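Local coordinates for protein transcription termination factor NusA (Planctomyces limnophilus, PDB 4MTN) that probably takes part in both termination and antitermination of transcription, binding the core RNA polymerase and the nascent RNA, at residues Ser146-Leu158 against Val169-Leu182. Numbering follows the deposited sequence.
Sequences SHRPNERIRAVVL and VVLSRAHPDFVRRL
Val-156 and Ser-172 form an antiparallel hydrogen-bonded pair, Val-156 N giving to Ser-172 O at 3.1 Å and Ser-172 N to Val-156 O at 2.8 Å, and Leu-158 N continues the pairing to Val-170 O while the two short strands run 132° apart. Beyond the strand, Arg-173 carries on with its side chain: NH1 reaches Arg-154 O at 3.2 Å, in both the carbonyl and the guanidinium planes. Its CG lies 3.7 Å from Ala-155 CB, where a small residue suits the place, and bends at chi2 and chi3 then turn the guanidinium to Arg-154 O. The flat guanidinium lies between the Phe-178 ring and His-147, whose CE1 stands over its centre with the two planes 71° apart; Glu-145 salt-bridges NH2 and also binds His-147 NE2. A leucine in place of Arg-173 would probably leave Arg-154 O and Glu-145 without this donor and His-147 without its flat neighbour. These strands form a hairpin of the S1 domain, an OB-type fold, and the following helix 176-186 packs back on it. His-175 is the N-cap of that helix, its ND1 accepting from Asp-177 N in the ring plane, and Leu-158 CD1 touches CD2 of the same imidazole at 3.4 Å. Val-156, beta-branched as suits a strand, splits its methyls: CG1, anti to the carbonyl carbon (chi1 -66°), meets Phe-178 CD1 at 3.8 Å, while CG2 faces His-175 CB. Further along the helix, Leu-182 CD2 rests on one face of the Arg-154 guanidinium, an apolar cover for a group carried there by an extended chain.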
loop_
_atom_site.group_PDB
_atom_site.type_symbol
_atom_site.label_atom_id
_atom_site.label_comp_id
_atom_site.label_asym_id
_atom_site.label_seq_id
_atom_site.Cartn_x
_atom_site.Cartn_y
_atom_site.Cartn_z
ATOM N N SER A 146 14.378 -12.492 11.090
ATOM C CA SER A 146 14.108 -13.370 12.221
ATOM C C SER A 146 13.358 -12.640 13.328
ATOM O O SER A 146 13.839 -11.643 13.866
ATOM C CB SER A 146 15.413 -13.947 12.774
ATOM O OG SER A 146 15.179 -14.690 13.958
ATOM N N HIS A 147 12.174 -13.142 13.662
ATOM C CA HIS A 147 11.391 -12.580 14.753
ATOM C C HIS A 147 10.905 -13.694 15.672
ATOM O O HIS A 147 10.128 -14.558 15.265
ATOM C CB HIS A 147 10.213 -11.771 14.208
ATOM C CG HIS A 147 10.622 -10.659 13.292
ATOM N ND1 HIS A 147 11.212 -9.500 13.747
ATOM C CD2 HIS A 147 10.527 -10.531 11.947
ATOM C CE1 HIS A 147 11.464 -8.704 12.722
ATOM N NE2 HIS A 147 11.057 -9.306 11.619
ATOM N N ARG A 148 11.364 -13.658 16.919
ATOM C CA ARG A 148 11.118 -14.737 17.866
ATOM C C ARG A 148 10.225 -14.254 19.004
ATOM O O ARG A 148 10.182 -13.057 19.285
ATOM C CB ARG A 148 12.447 -15.271 18.411
ATOM C CG ARG A 148 13.508 -15.483 17.343
ATOM C CD ARG A 148 14.782 -16.071 17.926
ATOM N NE ARG A 148 14.597 -17.451 18.365
ATOM C CZ ARG A 148 14.751 -18.512 17.579
ATOM N NH1 ARG A 148 15.092 -18.353 16.307
ATOM N NH2 ARG A 148 14.562 -19.732 18.063
ATOM N N PRO A 149 9.494 -15.181 19.647
ATOM C CA PRO A 149 8.605 -14.843 20.765
ATOM C C PRO A 149 9.286 -14.008 21.850
ATOM O O PRO A 149 10.470 -14.208 22.129
ATOM C CB PRO A 149 8.202 -16.214 21.309
ATOM C CG PRO A 149 8.228 -17.094 20.114
ATOM C CD PRO A 149 9.368 -16.599 19.262
ATOM N N ASN A 150 8.531 -13.078 22.434
ATOM C CA ASN A 150 9.030 -12.170 23.466
ATOM C C ASN A 150 10.211 -11.320 23.000
ATOM O O ASN A 150 11.204 -11.178 23.715
ATOM C CB ASN A 150 9.419 -12.952 24.726
ATOM C CG ASN A 150 8.212 -13.432 25.508
ATOM O OD1 ASN A 150 7.088 -13.417 25.007
ATOM N ND2 ASN A 150 8.441 -13.863 26.743
ATOM N N GLU A 151 10.096 -10.756 21.803
ATOM C CA GLU A 151 11.116 -9.853 21.280
ATOM C C GLU A 151 10.487 -8.565 20.763
ATOM O O GLU A 151 9.398 -8.580 20.191
ATOM C CB GLU A 151 11.923 -10.522 20.167
ATOM C CG GLU A 151 12.849 -11.630 20.642
ATOM C CD GLU A 151 13.775 -12.122 19.547
ATOM O OE1 GLU A 151 13.755 -11.537 18.443
ATOM O OE2 GLU A 151 14.523 -13.093 19.788
ATOM N N ARG A 152 11.186 -7.453 20.966
ATOM C CA ARG A 152 10.704 -6.153 20.521
ATOM C C ARG A 152 10.698 -6.055 19.001
ATOM O O ARG A 152 11.657 -6.449 18.338
ATOM C CB ARG A 152 11.558 -5.032 21.117
ATOM C CG ARG A 152 11.445 -4.900 22.628
ATOM C CD ARG A 152 10.052 -4.452 23.039
ATOM N NE ARG A 152 9.754 -3.101 22.572
ATOM C CZ ARG A 152 8.582 -2.494 22.738
ATOM N NH1 ARG A 152 7.590 -3.118 23.360
ATOM N NH2 ARG A 152 8.401 -1.262 22.281
ATOM N N ILE A 153 9.607 -5.530 18.459
ATOM C CA ILE A 153 9.462 -5.358 17.021
ATOM C C ILE A 153 8.569 -4.152 16.752
ATOM O O ILE A 153 7.689 -3.835 17.555
ATOM C CB ILE A 153 8.872 -6.627 16.355
ATOM C CG1 ILE A 153 8.877 -6.507 14.829
ATOM C CG2 ILE A 153 7.469 -6.906 16.876
ATOM C CD1 ILE A 153 8.262 -7.698 14.123
ATOM N N ARG A 154 8.809 -3.461 15.643
ATOM C CA ARG A 154 7.948 -2.350 15.258
ATOM C C ARG A 154 7.683 -2.333 13.756
ATOM O O ARG A 154 8.504 -2.788 12.958
ATOM C CB ARG A 154 8.551 -1.018 15.708
ATOM C CG ARG A 154 9.929 -0.712 15.154
ATOM C CD ARG A 154 10.412 0.637 15.662
ATOM N NE ARG A 154 11.736 0.983 15.155
ATOM C CZ ARG A 154 12.302 2.174 15.305
ATOM N NH1 ARG A 154 11.658 3.140 15.946
ATOM N NH2 ARG A 154 13.511 2.404 14.812
ATOM N N ALA A 155 6.519 -1.808 13.386
ATOM C CA ALA A 155 6.104 -1.728 11.992
ATOM C C ALA A 155 5.002 -0.686 11.838
ATOM O O ALA A 155 4.591 -0.060 12.815
ATOM C CB ALA A 155 5.629 -3.085 11.498
ATOM N N VAL A 156 4.523 -0.505 10.612
ATOM C CA VAL A 156 3.449 0.447 10.354
ATOM C C VAL A 156 2.123 -0.282 10.200
ATOM O O VAL A 156 2.080 -1.419 9.727
ATOM C CB VAL A 156 3.718 1.300 9.096
ATOM C CG1 VAL A 156 4.929 2.192 9.311
ATOM C CG2 VAL A 156 3.902 0.418 7.871
ATOM N N VAL A 157 1.041 0.366 10.616
ATOM C CA VAL A 157 -0.275 -0.243 10.503
ATOM C C VAL A 157 -0.748 -0.138 9.064
ATOM O O VAL A 157 -0.913 0.961 8.535
ATOM C CB VAL A 157 -1.299 0.431 11.433
ATOM C CG1 VAL A 157 -2.684 -0.155 11.210
ATOM C CG2 VAL A 157 -0.876 0.280 12.886
ATOM N N LEU A 158 -0.957 -1.289 8.430
ATOM C CA LEU A 158 -1.356 -1.322 7.029
ATOM C C LEU A 158 -2.842 -1.041 6.855
ATOM O O LEU A 158 -3.234 -0.212 6.035
ATOM C CB LEU A 158 -1.006 -2.674 6.407
ATOM C CG LEU A 158 -1.249 -2.763 4.902
ATOM C CD1 LEU A 158 -0.451 -1.693 4.178
ATOM C CD2 LEU A 158 -0.899 -4.143 4.379
ATOM N N VAL A 169 -5.864 -5.950 13.363
ATOM C CA VAL A 169 -4.862 -4.949 13.017
ATOM C C VAL A 169 -3.732 -5.580 12.210
ATOM O O VAL A 169 -2.971 -6.397 12.726
ATOM C CB VAL A 169 -4.275 -4.274 14.271
ATOM C CG1 VAL A 169 -3.298 -3.180 13.873
ATOM C CG2 VAL A 169 -5.387 -3.708 15.141
ATOM N N VAL A 170 -3.634 -5.201 10.940
ATOM C CA VAL A 170 -2.611 -5.739 10.049
ATOM C C VAL A 170 -1.416 -4.797 9.956
ATOM O O VAL A 170 -1.577 -3.612 9.661
ATOM C CB VAL A 170 -3.173 -5.984 8.635
ATOM C CG1 VAL A 170 -2.094 -6.544 7.719
ATOM C CG2 VAL A 170 -4.370 -6.920 8.695
ATOM N N LEU A 171 -0.217 -5.316 10.208
ATOM C CA LEU A 171 0.976 -4.483 10.131
ATOM C C LEU A 171 1.764 -4.741 8.851
ATOM O O LEU A 171 1.462 -5.672 8.103
ATOM C CB LEU A 171 1.869 -4.736 11.347
ATOM C CG LEU A 171 1.161 -4.813 12.702
ATOM C CD1 LEU A 171 2.114 -5.322 13.771
ATOM C CD2 LEU A 171 0.588 -3.457 13.090
ATOM N N SER A 172 2.777 -3.916 8.605
ATOM C CA SER A 172 3.716 -4.154 7.514
ATOM C C SER A 172 5.103 -3.614 7.844
ATOM O O SER A 172 5.229 -2.482 8.311
ATOM C CB SER A 172 3.202 -3.516 6.222
ATOM O OG SER A 172 4.078 -3.777 5.140
ATOM N N ARG A 173 6.144 -4.408 7.614
ATOM C CA ARG A 173 7.493 -3.854 7.582
ATOM C C ARG A 173 7.956 -3.652 6.141
ATOM O O ARG A 173 9.018 -3.082 5.895
ATOM C CB ARG A 173 8.474 -4.755 8.332
ATOM C CG ARG A 173 7.928 -5.329 9.627
ATOM C CD ARG A 173 8.928 -5.179 10.761
ATOM N NE ARG A 173 10.303 -5.415 10.331
ATOM C CZ ARG A 173 11.369 -4.911 10.945
ATOM N NH1 ARG A 173 11.216 -4.137 12.012
ATOM N NH2 ARG A 173 12.587 -5.171 10.490
ATOM N N ALA A 174 7.147 -4.122 5.195
ATOM C CA ALA A 174 7.503 -4.076 3.781
ATOM C C ALA A 174 6.939 -2.855 3.059
ATOM O O ALA A 174 7.293 -2.588 1.909
ATOM C CB ALA A 174 7.039 -5.347 3.088
ATOM N N HIS A 175 6.060 -2.118 3.731
ATOM C CA HIS A 175 5.400 -0.974 3.111
ATOM C C HIS A 175 6.353 0.212 3.017
ATOM O O HIS A 175 7.169 0.424 3.915
ATOM C CB HIS A 175 4.146 -0.587 3.899
ATOM C CG HIS A 175 3.167 0.234 3.115
ATOM N ND1 HIS A 175 3.289 1.600 2.973
ATOM C CD2 HIS A 175 2.055 -0.119 2.431
ATOM C CE1 HIS A 175 2.291 2.053 2.233
ATOM N NE2 HIS A 175 1.528 1.031 1.892
ATOM N N PRO A 176 6.262 0.981 1.920
ATOM C CA PRO A 176 7.059 2.201 1.750
ATOM C C PRO A 176 6.933 3.155 2.934
ATOM O O PRO A 176 7.915 3.791 3.309
ATOM C CB PRO A 176 6.470 2.825 0.485
ATOM C CG PRO A 176 5.977 1.664 -0.297
ATOM C CD PRO A 176 5.478 0.665 0.712
ATOM N N ASP A 177 5.743 3.237 3.523
ATOM C CA ASP A 177 5.506 4.129 4.653
ATOM C C ASP A 177 6.418 3.823 5.838
ATOM O O ASP A 177 6.711 4.710 6.636
ATOM C CB ASP A 177 4.044 4.058 5.100
ATOM C CG ASP A 177 3.107 4.764 4.141
ATOM O OD1 ASP A 177 3.595 5.530 3.284
ATOM O OD2 ASP A 177 1.880 4.556 4.251
ATOM N N PHE A 178 6.864 2.576 5.952
ATOM C CA PHE A 178 7.763 2.195 7.039
ATOM C C PHE A 178 9.092 2.937 6.923
ATOM O O PHE A 178 9.628 3.429 7.916
ATOM C CB PHE A 178 8.008 0.685 7.045
ATOM C CG PHE A 178 8.693 0.188 8.290
ATOM C CD1 PHE A 178 8.522 0.843 9.499
ATOM C CD2 PHE A 178 9.519 -0.922 8.248
ATOM C CE1 PHE A 178 9.153 0.393 10.644
ATOM C CE2 PHE A 178 10.154 -1.377 9.390
ATOM C CZ PHE A 178 9.971 -0.718 10.589
ATOM N N VAL A 179 9.617 3.013 5.704
ATOM C CA VAL A 179 10.856 3.735 5.444
ATOM C C VAL A 179 10.670 5.226 5.695
ATOM O O VAL A 179 11.526 5.879 6.297
ATOM C CB VAL A 179 11.342 3.516 3.998
ATOM C CG1 VAL A 179 12.570 4.365 3.712
ATOM C CG2 VAL A 179 11.636 2.049 3.759
ATOM N N ARG A 180 9.539 5.751 5.233
ATOM C CA ARG A 180 9.219 7.167 5.381
ATOM C C ARG A 180 9.191 7.580 6.849
ATOM O O ARG A 180 9.706 8.635 7.213
ATOM C CB ARG A 180 7.874 7.477 4.718
ATOM C CG ARG A 180 7.478 8.940 4.761
ATOM C CD ARG A 180 6.104 9.161 4.146
ATOM N NE ARG A 180 6.110 9.014 2.693
ATOM C CZ ARG A 180 6.234 10.028 1.842
ATOM N NH1 ARG A 180 6.364 11.266 2.300
ATOM N NH2 ARG A 180 6.228 9.806 0.535
ATOM N N ARG A 181 8.599 6.737 7.689
ATOM C CA ARG A 181 8.527 7.009 9.121
ATOM C C ARG A 181 9.910 6.970 9.763
ATOM O O ARG A 181 10.271 7.861 10.530
ATOM C CB ARG A 181 7.610 6.001 9.818
ATOM C CG ARG A 181 6.150 6.041 9.389
ATOM C CD ARG A 181 5.436 7.286 9.888
ATOM N NE ARG A 181 5.516 8.389 8.938
ATOM C CZ ARG A 181 4.685 8.556 7.914
ATOM N NH1 ARG A 181 3.707 7.686 7.702
ATOM N NH2 ARG A 181 4.830 9.594 7.102
ATOM N N LEU A 182 10.673 5.927 9.448
ATOM C CA LEU A 182 12.000 5.739 10.022
ATOM C C LEU A 182 12.943 6.882 9.664
ATOM O O LEU A 182 13.778 7.286 10.475
ATOM C CB LEU A 182 12.595 4.408 9.561
ATOM C CG LEU A 182 11.958 3.152 10.156
ATOM C CD1 LEU A 182 12.510 1.906 9.486
ATOM C CD2 LEU A 182 12.183 3.102 11.659
#